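Local coordinates for putative exported protein (PDB 4PJ2) that probably inhibits i-type lysozymes in the periplasm and binds a magnesium ion, at residues Q8-L11 with Q15-T18; Y32-Y37 with L77-E82; L67-D72 with D117-L122. All coordinates share one frame; numbering follows the deposited sequence. Where two conformers were deposited one is given.

Contact 1. Residues Q8-L11 with Q15-T18; sequences QLTL and QVVT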
loop_
_atom_site.group_PDB
_atom_site.type_symbol
_atom_site.label_atom_id
_atom_site.label_comp_id
_atom_site.label_asym_id
_atom_site.label_seq_id
_atom_site.Cartn_x
_atom_site.Cartn_y
_atom_site.Cartn_z
ATOM N N GLN A 8 -2.778 14.096 13.527
ATOM C CA GLN A 8 -3.884 14.619 14.295
ATOM C C GLN A 8 -4.565 15.731 13.500
ATOM O O GLN A 8 -3.876 16.586 12.933
ATOM C CB GLN A 8 -3.337 15.181 15.598
ATOM C CG GLN A 8 -4.381 15.769 16.501
ATOM C CD GLN A 8 -3.774 16.364 17.745
ATOM O OE1 GLN A 8 -2.919 15.745 18.368
ATOM N NE2 GLN A 8 -4.191 17.579 18.104
ATOM N N LEU A 9 -5.897 15.710 13.461
ATOM C CA LEU A 9 -6.703 16.702 12.740
ATOM C C LEU A 9 -7.833 17.208 13.623
ATOM O O LEU A 9 -8.470 16.431 14.317
ATOM C CB LEU A 9 -7.343 16.099 11.489
ATOM C CG LEU A 9 -6.417 15.660 10.363
ATOM C CD1 LEU A 9 -7.215 14.926 9.279
ATOM C CD2 LEU A 9 -5.708 16.857 9.773
ATOM N N THR A 10 -8.099 18.506 13.545
ATOM C CA THR A 10 -9.275 19.087 14.168
ATOM C C THR A 10 -10.407 19.152 13.157
ATOM O O THR A 10 -10.240 19.694 12.061
ATOM C CB THR A 10 -8.985 20.481 14.691
ATOM O OG1 THR A 10 -7.941 20.389 15.659
ATOM C CG2 THR A 10 -10.225 21.090 15.328
ATOM N N LEU A 11 -11.561 18.627 13.519
ATOM C CA LEU A 11 -12.744 18.666 12.682
ATOM C C LEU A 11 -13.456 20.013 12.865
ATOM O O LEU A 11 -13.288 20.678 13.886
ATOM C CB LEU A 11 -13.713 17.552 13.059
ATOM C CG LEU A 11 -13.572 16.090 12.620
ATOM C CD1 LEU A 11 -12.541 15.916 11.528
ATOM C CD2 LEU A 11 -13.338 15.170 13.765
ATOM N N GLN A 15 -14.266 18.491 17.402
ATOM C CA GLN A 15 -13.711 17.186 17.733
ATOM C C GLN A 15 -12.360 17.034 17.087
ATOM O O GLN A 15 -12.025 17.741 16.118
ATOM C CB GLN A 15 -14.619 16.063 17.281
ATOM C CG GLN A 15 -15.952 16.025 17.951
ATOM C CD GLN A 15 -16.719 14.747 17.623
ATOM O OE1 GLN A 15 -16.827 14.335 16.464
ATOM N NE2 GLN A 15 -17.242 14.118 18.639
ATOM N N VAL A 16 -11.587 16.094 17.602
ATOM C CA VAL A 16 -10.236 15.874 17.133
ATOM C C VAL A 16 -10.077 14.396 16.828
ATOM O O VAL A 16 -10.571 13.543 17.565
ATOM C CB VAL A 16 -9.218 16.317 18.190
ATOM C CG1 VAL A 16 -7.799 15.935 17.800
ATOM C CG2 VAL A 16 -9.357 17.806 18.430
ATOM N N VAL A 17 -9.383 14.091 15.741
ATOM C CA VAL A 17 -9.146 12.711 15.350
ATOM C C VAL A 17 -7.646 12.495 15.193
ATOM O O VAL A 17 -6.926 13.371 14.729
ATOM C CB VAL A 17 -9.976 12.346 14.067
ATOM C CG1 VAL A 17 -9.452 13.050 12.829
ATOM C CG2 VAL A 17 -9.985 10.886 13.818
ATOM N N THR A 18 -7.172 11.314 15.579
ATOM C CA THR A 18 -5.834 10.885 15.234
ATOM C C THR A 18 -5.910 9.604 14.419
ATOM O O THR A 18 -6.839 8.814 14.554
ATOM C CB THR A 18 -4.936 10.668 16.446
ATOM O OG1 THR A 18 -5.421 9.546 17.178
ATOM C CG2 THR A 18 -4.889 11.895 17.339
#
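Leu-9 and Val-17 pair through both of their backbone groups: Leu-9 N donates to Val-17 O at 2.9 Å with 167° at the hydrogen, and Val-17 N returns the bond to Leu-9 O at 2.9 Å with 170°. A third bond, 2.8 Å from Leu-11 N to Gln-15 O, extends the pairing past the strand ends toward the turn. The non-hydrogen-bonded pairs flank Leu-9 and Val-17, Gln-8 with Thr-18 on one side and Thr-10 with Val-16 on the other. Here a CA-H...O contact supplements the amide bonds, Gln-8 CA sitting 3.3 Å from Val-17 O. On the face that carries Gln-8, Thr-10, Val-16 and Thr-18, the extended chain of Gln-8 slants across Val-16. With CG anti to the backbone N (chi1 180°), its methylenes are carried over the Val-16 side chain, and Gln-8 CG meets Val-16 CG1 at 3.7 Å. Gln-8 CG also meets Thr-18 CG2 at 4.0 Å, and the glutamine amide lies near Val-16 CG1 as well.

The pairing is that of a beta hairpin, strand 6-10 folding back on strand 16-21 through a short connection in which Ser-13 OG accepts from Gln-15 N. Strand 6-10 is the outermost strand of its four-stranded sheet within this chain. On the opposite face, in one of the two conformers of Val-17, Leu-9 CB rests 3.9 Å from Val-17 CG1. Beyond the paired strands, Leu-11 slants across Gln-15, its CD2 reaching Gln-15 CB at 3.8 Å.

Farther out, the face bearing Leu-9 and Val-17 turns to the second sheet: Leu-9 lies on Leu-64 and Leu-66, while Leu-11 and Val-17 both touch Leu-97. Pro-45 and Leu-46 cover parts of the Gln-8 face, and strand 16-21 gives its other edge to strand 30-37.

Contact 2. Residues Y32-Y37 with L77-E82; sequences YDVRLY and LIVVVE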
loop_
_atom_site.group_PDB
_atom_site.type_symbol
_atom_site.label_atom_id
_atom_site.label_comp_id
_atom_site.label_asym_id
_atom_site.label_seq_id
_atom_site.Cartn_x
_atom_site.Cartn_y
_atom_site.Cartn_z
ATOM N N TYR A 32 -4.282 0.120 10.798
ATOM C CA TYR A 32 -4.222 1.469 11.312
ATOM C C TYR A 32 -5.411 1.661 12.226
ATOM O O TYR A 32 -6.371 0.901 12.194
ATOM C CB TYR A 32 -4.204 2.493 10.186
ATOM C CG TYR A 32 -5.491 2.628 9.427
ATOM C CD1 TYR A 32 -6.433 3.566 9.803
ATOM C CD2 TYR A 32 -5.760 1.848 8.319
ATOM C CE1 TYR A 32 -7.592 3.721 9.084
ATOM C CE2 TYR A 32 -6.917 1.995 7.600
ATOM C CZ TYR A 32 -7.829 2.934 7.982
ATOM O OH TYR A 32 -8.996 3.116 7.287
ATOM N N ASP A 33 -5.346 2.684 13.062
ATOM C CA ASP A 33 -6.477 3.020 13.894
ATOM C C ASP A 33 -6.824 4.481 13.748
ATOM O O ASP A 33 -5.986 5.305 13.386
ATOM C CB ASP A 33 -6.251 2.651 15.360
ATOM C CG ASP A 33 -5.093 3.374 15.997
ATOM O OD1 ASP A 33 -3.975 2.793 16.032
ATOM O OD2 ASP A 33 -5.319 4.497 16.510
ATOM N N VAL A 34 -8.097 4.743 13.994
ATOM C CA VAL A 34 -8.664 6.072 14.023
ATOM C C VAL A 34 -9.231 6.250 15.421
ATOM O O VAL A 34 -9.985 5.422 15.885
ATOM C CB VAL A 34 -9.800 6.191 12.995
ATOM C CG1 VAL A 34 -10.421 7.565 13.073
ATOM C CG2 VAL A 34 -9.294 5.897 11.583
ATOM N N ARG A 35 -8.856 7.337 16.073
ATOM C CA ARG A 35 -9.311 7.636 17.438
ATOM C C ARG A 35 -9.945 9.012 17.437
ATOM O O ARG A 35 -9.371 9.948 16.904
ATOM C CB ARG A 35 -8.153 7.582 18.435
ATOM C CG ARG A 35 -7.654 6.161 18.721
ATOM C CD ARG A 35 -6.401 6.190 19.545
ATOM N NE ARG A 35 -6.206 5.124 20.521
ATOM C CZ ARG A 35 -5.509 4.008 20.357
ATOM N NH1 ARG A 35 -5.024 3.648 19.180
ATOM N NH2 ARG A 35 -5.350 3.212 21.402
ATOM N N LEU A 36 -11.125 9.103 18.037
ATOM C CA LEU A 36 -11.904 10.327 18.104
ATOM C C LEU A 36 -11.937 10.831 19.530
ATOM O O LEU A 36 -12.202 10.054 20.465
ATOM C CB LEU A 36 -13.317 10.041 17.642
ATOM C CG LEU A 36 -14.293 11.201 17.574
ATOM C CD1 LEU A 36 -13.840 12.231 16.554
ATOM C CD2 LEU A 36 -15.680 10.700 17.256
ATOM N N TYR A 37 -11.692 12.125 19.670
ATOM C CA TYR A 37 -11.658 12.837 20.946
ATOM C C TYR A 37 -12.625 14.015 20.883
ATOM O O TYR A 37 -12.876 14.564 19.810
ATOM C CB TYR A 37 -10.247 13.367 21.222
ATOM C CG TYR A 37 -9.188 12.289 21.236
ATOM C CD1 TYR A 37 -8.726 11.750 22.439
ATOM C CD2 TYR A 37 -8.662 11.788 20.036
ATOM C CE1 TYR A 37 -7.786 10.752 22.442
ATOM C CE2 TYR A 37 -7.728 10.790 20.049
ATOM C CZ TYR A 37 -7.286 10.274 21.249
ATOM O OH TYR A 37 -6.350 9.272 21.210
ATOM N N LEU A 77 -14.083 11.528 7.336
ATOM C CA LEU A 77 -12.659 11.278 7.237
ATOM C C LEU A 77 -12.414 10.188 6.235
ATOM O O LEU A 77 -13.057 9.143 6.291
ATOM C CB LEU A 77 -12.125 10.835 8.600
ATOM C CG LEU A 77 -10.678 10.333 8.624
ATOM C CD1 LEU A 77 -9.667 11.418 8.330
ATOM C CD2 LEU A 77 -10.390 9.673 9.965
ATOM N N ILE A 78 -11.476 10.435 5.334
ATOM C CA ILE A 78 -11.065 9.421 4.363
ATOM C C ILE A 78 -9.600 9.124 4.584
ATOM O O ILE A 78 -8.771 10.018 4.576
ATOM C CB ILE A 78 -11.316 9.858 2.902
ATOM C CG1 ILE A 78 -12.795 10.196 2.715
ATOM C CG2 ILE A 78 -10.873 8.730 1.952
ATOM C CD1 ILE A 78 -13.133 11.679 2.800
ATOM N N VAL A 79 -9.294 7.850 4.826
ATOM C CA VAL A 79 -7.918 7.400 4.985
ATOM C C VAL A 79 -7.526 6.653 3.719
ATOM O O VAL A 79 -8.147 5.649 3.380
ATOM C CB VAL A 79 -7.738 6.489 6.220
ATOM C CG1 VAL A 79 -6.286 6.056 6.359
ATOM C CG2 VAL A 79 -8.191 7.207 7.488
ATOM N N VAL A 80 -6.522 7.171 3.011
ATOM C CA VAL A 80 -6.091 6.607 1.733
ATOM C C VAL A 80 -4.812 5.827 1.941
ATOM O O VAL A 80 -3.880 6.321 2.547
ATOM C CB VAL A 80 -5.847 7.700 0.672
ATOM C CG1 VAL A 80 -5.472 7.044 -0.655
ATOM C CG2 VAL A 80 -7.072 8.583 0.519
ATOM N N VAL A 81 -4.781 4.615 1.407
ATOM C CA VAL A 81 -3.664 3.695 1.587
ATOM C C VAL A 81 -3.138 3.263 0.224
ATOM O O VAL A 81 -3.923 2.943 -0.661
ATOM C CB VAL A 81 -4.112 2.453 2.388
ATOM C CG1 VAL A 81 -3.000 1.413 2.520
ATOM C CG2 VAL A 81 -4.568 2.880 3.778
ATOM N N GLU A 82 -1.816 3.240 0.086
ATOM C CA GLU A 82 -1.132 2.900 -1.167
ATOM C C GLU A 82 -0.448 1.538 -1.024
ATOM O O GLU A 82 0.377 1.358 -0.136
ATOM C CB GLU A 82 -0.087 3.988 -1.475
ATOM C CG GLU A 82 0.940 3.671 -2.572
ATOM C CD GLU A 82 1.960 4.788 -2.766
ATOM O OE1 GLU A 82 2.957 4.838 -2.011
ATOM O OE2 GLU A 82 1.765 5.618 -3.679
#
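Strands 32-37 and 77-82 run antiparallel, their segment axes at 163° and 10.2 Å apart, with Val-34 CA 9.2 Å from Val-79 CA; no hydrogen bond joins them, and the spacing is that of two facing sheets. Side chains alone therefore fill the interval. Val-79 puts its CG1 methyl over one face of the Tyr-32 ring, 4.0 Å from the ring centroid and 22° off the normal, a CH-pi contact displaced toward the rim. Its nearest ring atoms include Tyr-32 CE1, 3.8 Å from Val-79 CG1. The tyrosine and the valine approach from opposite directions, and Tyr-32 OH lies 3.8 Å from Val-79 CB. The hydroxyl itself is hydrogen-bonded to Asp-93 OD2, which gives this buried tyrosine a polar partner. Two residues on, Val-34 and Leu-77 meet tip to tip, Val-34 CG1 at 3.8 Å from Leu-77 CD2.

The contact is thus part of a beta-sandwich core, its centre about 2 Å from that of the chain, in which Phe-95 of strand 90-98 packs on Tyr-32 and Val-34, while Leu-64 and Leu-66 of strand 60-67 back Val-79 and Leu-77.

Contact 3. Residues L67-D72 with D117-L122; sequences LDLNGD and DVIQAL. With MG (magnesium ion), chain G.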
loop_
_atom_site.group_PDB
_atom_site.type_symbol
_atom_site.label_atom_id
_atom_site.label_comp_id
_atom_site.label_asym_id
_atom_site.label_seq_id
_atom_site.Cartn_x
_atom_site.Cartn_y
_atom_site.Cartn_z
ATOM N N LEU A 67 -13.731 15.522 3.820
ATOM C CA LEU A 67 -14.628 15.930 2.741
ATOM C C LEU A 67 -16.016 15.401 3.030
ATOM O O LEU A 67 -16.158 14.296 3.538
ATOM C CB LEU A 67 -14.133 15.370 1.407
ATOM C CG LEU A 67 -12.830 15.953 0.853
ATOM C CD1 LEU A 67 -12.343 15.159 -0.346
ATOM C CD2 LEU A 67 -13.015 17.406 0.462
ATOM N N ASP A 68 -17.037 16.193 2.727
ATOM C CA ASP A 68 -18.413 15.760 2.917
ATOM C C ASP A 68 -18.836 14.796 1.813
ATOM O O ASP A 68 -19.014 15.201 0.663
ATOM C CB ASP A 68 -19.332 16.982 2.925
ATOM C CG ASP A 68 -20.782 16.622 3.154
ATOM O OD1 ASP A 68 -21.063 15.477 3.557
ATOM O OD2 ASP A 68 -21.648 17.495 2.937
ATOM N N LEU A 69 -19.022 13.528 2.165
ATOM C CA LEU A 69 -19.357 12.488 1.197
ATOM C C LEU A 69 -20.846 12.190 1.163
ATOM O O LEU A 69 -21.353 11.719 0.148
ATOM C CB LEU A 69 -18.613 11.194 1.539
ATOM C CG LEU A 69 -17.092 11.252 1.527
ATOM C CD1 LEU A 69 -16.550 9.889 1.930
ATOM C CD2 LEU A 69 -16.553 11.697 0.169
ATOM N N ASN A 70 -21.536 12.435 2.275
ATOM C CA ASN A 70 -22.942 12.058 2.393
ATOM C C ASN A 70 -23.884 13.250 2.286
ATOM O O ASN A 70 -25.099 13.088 2.328
ATOM C CB ASN A 70 -23.201 11.293 3.698
ATOM C CG ASN A 70 -22.907 12.118 4.942
ATOM O OD1 ASN A 70 -22.525 13.289 4.862
ATOM N ND2 ASN A 70 -23.087 11.503 6.106
ATOM N N GLY A 71 -23.317 14.444 2.158
ATOM C CA GLY A 71 -24.102 15.640 1.923
ATOM C C GLY A 71 -24.732 16.269 3.153
ATOM O O GLY A 71 -25.637 17.097 3.016
ATOM N N ASP A 72 -24.270 15.898 4.346
ATOM C CA ASP A 72 -24.795 16.496 5.574
ATOM C C ASP A 72 -24.017 17.748 5.980
ATOM O O ASP A 72 -24.166 18.243 7.098
ATOM C CB ASP A 72 -24.820 15.480 6.725
ATOM C CG ASP A 72 -23.431 15.086 7.213
ATOM O OD1 ASP A 72 -22.423 15.684 6.785
ATOM O OD2 ASP A 72 -23.349 14.169 8.058
ATOM N N ASP A 117 -9.444 8.773 -8.874
ATOM C CA ASP A 117 -10.072 9.627 -7.878
ATOM C C ASP A 117 -10.734 8.737 -6.845
ATOM O O ASP A 117 -11.752 8.115 -7.078
ATOM C CB ASP A 117 -11.097 10.530 -8.573
ATOM C CG ASP A 117 -11.695 11.577 -7.648
ATOM O OD1 ASP A 117 -11.708 11.379 -6.430
ATOM O OD2 ASP A 117 -12.166 12.618 -8.155
ATOM N N VAL A 118 -10.149 8.712 -5.645
ATOM C CA VAL A 118 -10.628 7.866 -4.549
ATOM C C VAL A 118 -11.979 8.358 -4.064
ATOM O O VAL A 118 -12.862 7.586 -3.713
ATOM C CB VAL A 118 -9.617 7.907 -3.389
ATOM C CG1 VAL A 118 -10.180 7.270 -2.128
ATOM C CG2 VAL A 118 -8.317 7.242 -3.801
ATOM N N ILE A 119 -12.139 9.670 -4.065
ATOM C CA ILE A 119 -13.364 10.267 -3.563
ATOM C C ILE A 119 -14.529 9.911 -4.469
ATOM O O ILE A 119 -15.597 9.545 -3.999
ATOM C CB ILE A 119 -13.227 11.783 -3.435
ATOM C CG1 ILE A 119 -12.166 12.120 -2.375
ATOM C CG2 ILE A 119 -14.554 12.415 -3.065
ATOM C CD1 ILE A 119 -12.453 11.595 -0.953
ATOM N N GLN A 120 -14.325 10.004 -5.777
ATOM C CA GLN A 120 -15.331 9.608 -6.754
ATOM C C GLN A 120 -15.714 8.154 -6.536
ATOM O O GLN A 120 -16.879 7.783 -6.585
ATOM C CB GLN A 120 -14.781 9.803 -8.181
ATOM C CG GLN A 120 -15.718 9.362 -9.321
ATOM C CD GLN A 120 -15.003 9.190 -10.667
ATOM O OE1 GLN A 120 -13.776 9.079 -10.731
ATOM N NE2 GLN A 120 -15.780 9.149 -11.745
ATOM N N ALA A 121 -14.707 7.318 -6.299
ATOM C CA ALA A 121 -14.957 5.891 -6.139
ATOM C C ALA A 121 -15.796 5.608 -4.895
ATOM O O ALA A 121 -16.659 4.729 -4.897
ATOM C CB ALA A 121 -13.648 5.135 -6.078
ATOM N N LEU A 122 -15.550 6.375 -3.842
ATOM C CA LEU A 122 -16.293 6.234 -2.597
ATOM C C LEU A 122 -17.717 6.774 -2.684
ATOM O O LEU A 122 -18.537 6.488 -1.809
ATOM C CB LEU A 122 -15.560 6.954 -1.466
ATOM C CG LEU A 122 -14.314 6.283 -0.904
ATOM C CD1 LEU A 122 -13.478 7.307 -0.150
ATOM C CD2 LEU A 122 -14.681 5.113 0.002
HETATM MG MG MG G . -20.808 14.524 5.763
#
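A magnesium-binding loop joins strand 60-67 to strand 76-82, and the leucines on either side of its first ligand, Leu-67 and Leu-69, lean on Ile-119 of helix 118-123. Leu-67 CD1 meets the end of the isoleucine, 3.6 Å from Ile-119 CD1, the two side chains slanting past each other. Leu-69 comes in nearly perpendicular to Ile-119 and uses the other branch, its CD2 lying 3.9 Å from Ile-119 CG2. Ile-119 chi1 of -65° directs CG1 and CG2 to different sides, and each leucine meets one of them.

Between and beyond these leucines the side chains serve the ion. Asp-68 OD1 binds magnesium at 2.4 Å, Asn-70 OD1 at 2.3 Å and Asp-72 OD1 at 2.2 Å; Gln-74 O and the carboxylate of Glu-76 complete the site. Ligands at alternate positions, followed by a backbone carbonyl and a glutamate, recall the calcium-binding loops of EF-hand type, although here the glutamate follows much sooner. Two of the same oxygens also hold the loop's backbone. Asp-68 OD1 accepts from Gly-71 N at 2.8 Å, an Asx motif whose donor stands 40° out of the carboxylate plane. Asn-70 OD1 takes Asp-72 N at 3.2 Å in an Asx turn. The ion and the backbone N-H together would restrain the rotation of each of these two side chains, and Gly-71 passes the bend with a positive phi.

At the helix, Asp-117 is the N-cap, its OD1 accepting from Gln-120 N at 3.0 Å. In the sheet of strands 60-67, 76-82, 90-98 and 102-112, Ile-78 packs on Leu-67, Leu-69, Ile-119 and Leu-122, and Phe-106 touches Leu-69.

In the fold
The three contacts step across two four-stranded antiparallel sheets. Contact 1 closes first along the chain and touches contact 2, their centres 10 Å apart: strands 16-21 and 30-37 are neighbours in one sheet, with Val-16 O 2.8 Å from Tyr-37 N. Contact 2 spans to the opposing sheet, and its segments alternate in sequence with those of contact 3. Their centres are 15 Å apart, and the two contacts meet through Ile-78, whose CG2 lies 3.6 Å from Leu-122 CD1 on the sheet's outer face. Contacts 1 and 3 do not touch, their nearest atoms being about 8 Å apart. Strand 76-82 therefore connects the sandwich core to the magnesium loop and terminal helix.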